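Local coordinates for post-proline cleaving enzyme (Rickettsia typhi, PDB 4HVT), which probably acts as a serine-type oligopeptidase of the prolyl oligopeptidase family, cutting peptides on the carboxyl side of proline, at residues G657-E661 against Y673-S677; T210-Y214 against G602-S606. All coordinates share one frame; numbering follows the deposited sequence.

Overall arrangement
From the N terminus, the chain first passes through helix 34-51, which later covers contact 1, and then builds the sheets of the beta-propeller. The loop 210-214 leaves one of those sheets, between strands 197-200 and 217-222, and waits for 602-606, which follows almost four hundred residues later in the alpha/beta-hydrolase domain. Contact 2 thus closes a very long loop and ties the two domains together. Contact 1 opens only after that loop has shut. It closes a short one, from helix 655-664 to strand 672-677, at one edge strand of the hydrolase sheet. The two neither nest nor cross; their centres lie about 22 Å apart.

Contact 1. Residues G657-E661 against Y673-S677; sequences GRIFE and YFLES
Arg-658 and Glu-676 join the helix to the last strand of a beta-alpha-beta unit (strand 640-646, helix 655-664, strand 672-677) in the alpha/beta-hydrolase domain. The short segments run nearly antiparallel. Arg-658 is drawn out straight from CG to NE, which carries the guanidinium along the strand until its NE-NH2 edge faces the carboxylate. Glu-676 reaches back with CG anti to its own N (chi1 177°) and the chain extended beyond. The grip is side-on and double: NE uses the syn lone pair of OE2 at 2.8 Å, while NH2 meets OE1 at 3.0 Å from well out of the carboxylate plane, because the two flat groups are turned 34° against each other. Arg-658 is held further by the chain just before helix 34-51, where NH1 bonds to Leu-27 O and Glu-29 O and NH2 to Ala-30 O; so many acceptors should fix the rotation of the guanidinium.

Next to the salt bridge, the ring of Phe-674 packs between helix and strand. Its CZ lies 4.2 Å from Arg-658 CG, and its CE1 lies 3.8 Å from Gly-657 O. Glu-661 lays its methylenes against the same ring, with CB 3.5 Å from Phe-674 CD1. A bend at chi2 then folds the carboxylate back beside Phe-674 CB, where OE2 forms a salt bridge with Arg-42 NE and OE1 a hydrogen bond with Thr-672 OG1. The Glu-661 carboxylate ends up only 20° from parallel to the ring, its CD 3.6 Å from Phe-674 CB.

Contact 2. Residues T210-Y214 against G602-S606; sequences TSSLY and GAGHS. With EDO (1,2-ethanediol), chain E.
Ser-212 and Ala-603 have the nearest CA atoms of the two loops, and Ala-603 CA makes a C-H...O contact with Ser-212 O, which also accepts from Lys-186 NZ. The side chain to follow is His-605. Its CB sits 3.5 Å from Ser-212 OG. CG is the ring atom nearest Ser-211 CB, and that methylene rides over one face, 4.2 Å from the ring centroid, as a CH-pi contact offset toward the CG-CD2 side of the rim. At the ring's edge, ND1 meets water 1 in plane, at 3.1 Å. The same water donates to Ser-211 O and Gly-602 O and accepts from His-605 N, so one molecule stitches both loops and should steady the imidazole.

Water 2 donates to Ser-606 OG at 2.8 Å and also bonds to Tyr-214 OH. Ser-606 has its hydroxyl between the backbone N and the carbonyl carbon (chi1 70°), which lets OG donate back to Ala-603 O; that carbonyl also takes the Ser-606 N-H. Tyr-214 OH lies 3.8 Å from Ala-603 CB, and Lys-186 makes a cation-pi contact with the tyrosine ring. Leu-213 CD1 reaches Gly-602 O and a 1,2-ethanediol probably left from crystallisation, which takes the Gly-602 N-H at O2.

On the propeller side, an ST turn and a type I turn starting at Thr-210 shape the loop. Two waters bridge the beta-propeller and alpha/beta-hydrolase domains of the prolyl oligopeptidase fold.

Contact 1. Residues G657-E661 against Y673-S677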
# COMPACT_ATOMS: atom_id res chain seq x y z
N GLY A 657 -17.76 -5.22 -6.66
CA GLY A 657 -18.30 -3.94 -7.18
C GLY A 657 -19.50 -4.22 -8.10
O GLY A 657 -20.54 -3.54 -8.02
N ARG A 658 -19.35 -5.24 -8.93
CA ARG A 658 -20.37 -5.60 -9.89
C ARG A 658 -21.66 -5.98 -9.17
O ARG A 658 -22.73 -5.45 -9.51
CB ARG A 658 -19.93 -6.78 -10.72
CG ARG A 658 -19.01 -6.42 -11.83
CD ARG A 658 -18.31 -7.67 -12.33
NE ARG A 658 -17.46 -7.43 -13.47
CZ ARG A 658 -16.84 -8.40 -14.16
NH1 ARG A 658 -17.02 -9.69 -13.85
NH2 ARG A 658 -16.07 -8.07 -15.18
N ILE A 659 -21.60 -6.89 -8.20
CA ILE A 659 -22.84 -7.28 -7.46
C ILE A 659 -23.55 -6.16 -6.67
O ILE A 659 -24.83 -6.08 -6.62
CB ILE A 659 -22.61 -8.57 -6.59
CG1 ILE A 659 -23.94 -9.14 -6.11
CG2 ILE A 659 -21.72 -8.37 -5.34
CD1 ILE A 659 -24.80 -9.65 -7.23
N PHE A 660 -22.74 -5.26 -6.08
CA PHE A 660 -23.29 -4.14 -5.37
C PHE A 660 -24.07 -3.26 -6.38
O PHE A 660 -25.13 -2.84 -6.08
CB PHE A 660 -22.19 -3.38 -4.72
CG PHE A 660 -22.63 -2.40 -3.68
CD1 PHE A 660 -23.58 -2.73 -2.73
CD2 PHE A 660 -21.94 -1.19 -3.56
CE1 PHE A 660 -23.94 -1.84 -1.77
CE2 PHE A 660 -22.28 -0.31 -2.58
CZ PHE A 660 -23.28 -0.66 -1.66
N GLU A 661 -23.44 -2.94 -7.52
CA GLU A 661 -24.12 -2.17 -8.60
C GLU A 661 -25.39 -2.91 -9.05
O GLU A 661 -26.45 -2.31 -9.23
CB GLU A 661 -23.19 -2.01 -9.78
CG GLU A 661 -23.74 -1.46 -11.08
CD GLU A 661 -24.33 -0.05 -10.96
OE1 GLU A 661 -24.34 0.60 -9.87
OE2 GLU A 661 -24.87 0.42 -11.99
N TYR A 673 -23.45 5.31 -9.68
CA TYR A 673 -22.51 5.55 -10.75
C TYR A 673 -21.54 4.38 -10.62
O TYR A 673 -21.20 4.00 -9.52
CB TYR A 673 -21.81 6.94 -10.56
CG TYR A 673 -22.79 8.10 -10.76
CD1 TYR A 673 -22.99 8.63 -12.01
CD2 TYR A 673 -23.53 8.63 -9.69
CE1 TYR A 673 -23.91 9.64 -12.23
CE2 TYR A 673 -24.46 9.64 -9.91
CZ TYR A 673 -24.62 10.15 -11.17
OH TYR A 673 -25.52 11.16 -11.43
N PHE A 674 -21.19 3.78 -11.74
CA PHE A 674 -20.37 2.58 -11.81
C PHE A 674 -19.30 2.75 -12.87
O PHE A 674 -19.63 3.14 -13.99
CB PHE A 674 -21.28 1.41 -12.12
CG PHE A 674 -20.57 0.10 -12.29
CD1 PHE A 674 -20.24 -0.65 -11.18
CD2 PHE A 674 -20.17 -0.33 -13.55
CE1 PHE A 674 -19.54 -1.86 -11.31
CE2 PHE A 674 -19.49 -1.54 -13.70
CZ PHE A 674 -19.17 -2.30 -12.58
N LEU A 675 -18.06 2.37 -12.54
CA LEU A 675 -16.91 2.49 -13.43
C LEU A 675 -16.09 1.20 -13.31
O LEU A 675 -15.49 0.92 -12.24
CB LEU A 675 -16.02 3.67 -13.06
CG LEU A 675 -16.65 5.07 -13.23
CD1 LEU A 675 -15.74 6.04 -12.57
CD2 LEU A 675 -16.74 5.41 -14.69
N GLU A 676 -16.05 0.46 -14.40
CA GLU A 676 -15.27 -0.76 -14.46
C GLU A 676 -14.08 -0.53 -15.39
O GLU A 676 -14.27 -0.27 -16.57
CB GLU A 676 -16.09 -1.97 -14.90
CG GLU A 676 -15.15 -3.21 -15.01
CD GLU A 676 -15.82 -4.53 -14.97
OE1 GLU A 676 -15.82 -5.20 -16.04
OE2 GLU A 676 -16.42 -4.88 -13.93
N SER A 677 -12.88 -0.58 -14.84
CA SER A 677 -11.66 -0.45 -15.63
C SER A 677 -11.13 -1.72 -16.19
O SER A 677 -11.05 -2.70 -15.47
CB SER A 677 -10.53 0.21 -14.83
OG SER A 677 -9.28 -0.00 -15.51

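Contact 2. Residues T210-Y214 against G602-S606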
# COMPACT_ATOMS: atom_id res chain seq x y z
N THR A 210 -1.14 -21.42 -3.78
CA THR A 210 -1.91 -21.65 -2.57
C THR A 210 -3.37 -21.39 -2.89
O THR A 210 -3.72 -20.94 -3.98
CB THR A 210 -1.49 -20.73 -1.43
OG1 THR A 210 -1.84 -19.38 -1.77
CG2 THR A 210 0.03 -20.80 -1.18
N SER A 211 -4.23 -21.61 -1.89
CA SER A 211 -5.64 -21.29 -2.02
C SER A 211 -5.93 -19.82 -2.14
O SER A 211 -7.06 -19.41 -2.59
CB SER A 211 -6.40 -21.85 -0.81
OG SER A 211 -6.42 -23.26 -0.94
N SER A 212 -4.94 -18.98 -1.79
CA SER A 212 -5.04 -17.53 -1.95
C SER A 212 -4.47 -17.11 -3.33
O SER A 212 -4.47 -15.90 -3.69
CB SER A 212 -4.24 -16.82 -0.82
OG SER A 212 -4.83 -17.10 0.46
N LEU A 213 -4.00 -18.11 -4.09
CA LEU A 213 -3.57 -18.04 -5.49
C LEU A 213 -2.18 -17.43 -5.65
O LEU A 213 -1.76 -17.19 -6.77
CB LEU A 213 -4.61 -17.39 -6.43
CG LEU A 213 -6.04 -17.92 -6.32
CD1 LEU A 213 -6.98 -17.19 -7.28
CD2 LEU A 213 -6.12 -19.41 -6.49
N TYR A 214 -1.44 -17.29 -4.56
CA TYR A 214 -0.04 -16.85 -4.61
C TYR A 214 0.85 -18.06 -4.92
O TYR A 214 0.51 -19.20 -4.58
CB TYR A 214 0.40 -16.20 -3.31
CG TYR A 214 -0.31 -14.94 -3.01
CD1 TYR A 214 -0.08 -13.81 -3.78
CD2 TYR A 214 -1.26 -14.86 -1.99
CE1 TYR A 214 -0.77 -12.63 -3.54
CE2 TYR A 214 -1.99 -13.67 -1.77
CZ TYR A 214 -1.73 -12.58 -2.55
OH TYR A 214 -2.38 -11.37 -2.32
N GLY A 602 -10.75 -13.99 -6.07
CA GLY A 602 -9.41 -13.39 -5.92
C GLY A 602 -8.59 -14.06 -4.82
O GLY A 602 -8.67 -15.30 -4.69
N ALA A 603 -7.90 -13.24 -4.01
CA ALA A 603 -7.07 -13.71 -2.89
C ALA A 603 -7.88 -13.83 -1.58
O ALA A 603 -7.30 -13.84 -0.50
CB ALA A 603 -5.88 -12.77 -2.68
N GLY A 604 -9.19 -14.00 -1.67
CA GLY A 604 -10.05 -14.01 -0.47
C GLY A 604 -9.69 -14.91 0.68
O GLY A 604 -9.89 -14.56 1.84
N HIS A 605 -9.16 -16.11 0.39
CA HIS A 605 -8.69 -16.97 1.44
C HIS A 605 -7.65 -16.28 2.33
O HIS A 605 -7.50 -16.64 3.51
CB HIS A 605 -8.12 -18.25 0.82
CG HIS A 605 -9.17 -19.25 0.51
ND1 HIS A 605 -9.99 -19.18 -0.60
CD2 HIS A 605 -9.58 -20.33 1.21
CE1 HIS A 605 -10.84 -20.19 -0.57
NE2 HIS A 605 -10.63 -20.89 0.52
N SER A 606 -6.96 -15.29 1.81
CA SER A 606 -5.90 -14.68 2.63
C SER A 606 -6.39 -13.89 3.85
O SER A 606 -5.66 -13.66 4.78
CB SER A 606 -4.93 -13.95 1.74
OG SER A 606 -5.50 -12.87 1.24
C1 EDO E . -9.25 -15.31 -9.36
O1 EDO E . -9.05 -13.89 -9.48
C2 EDO E . -10.71 -15.71 -9.38
O2 EDO E . -11.36 -15.65 -8.11
O HOH W 1 -8.55 -17.08 -2.34
O HOH W 2 -3.58 -11.23 0.06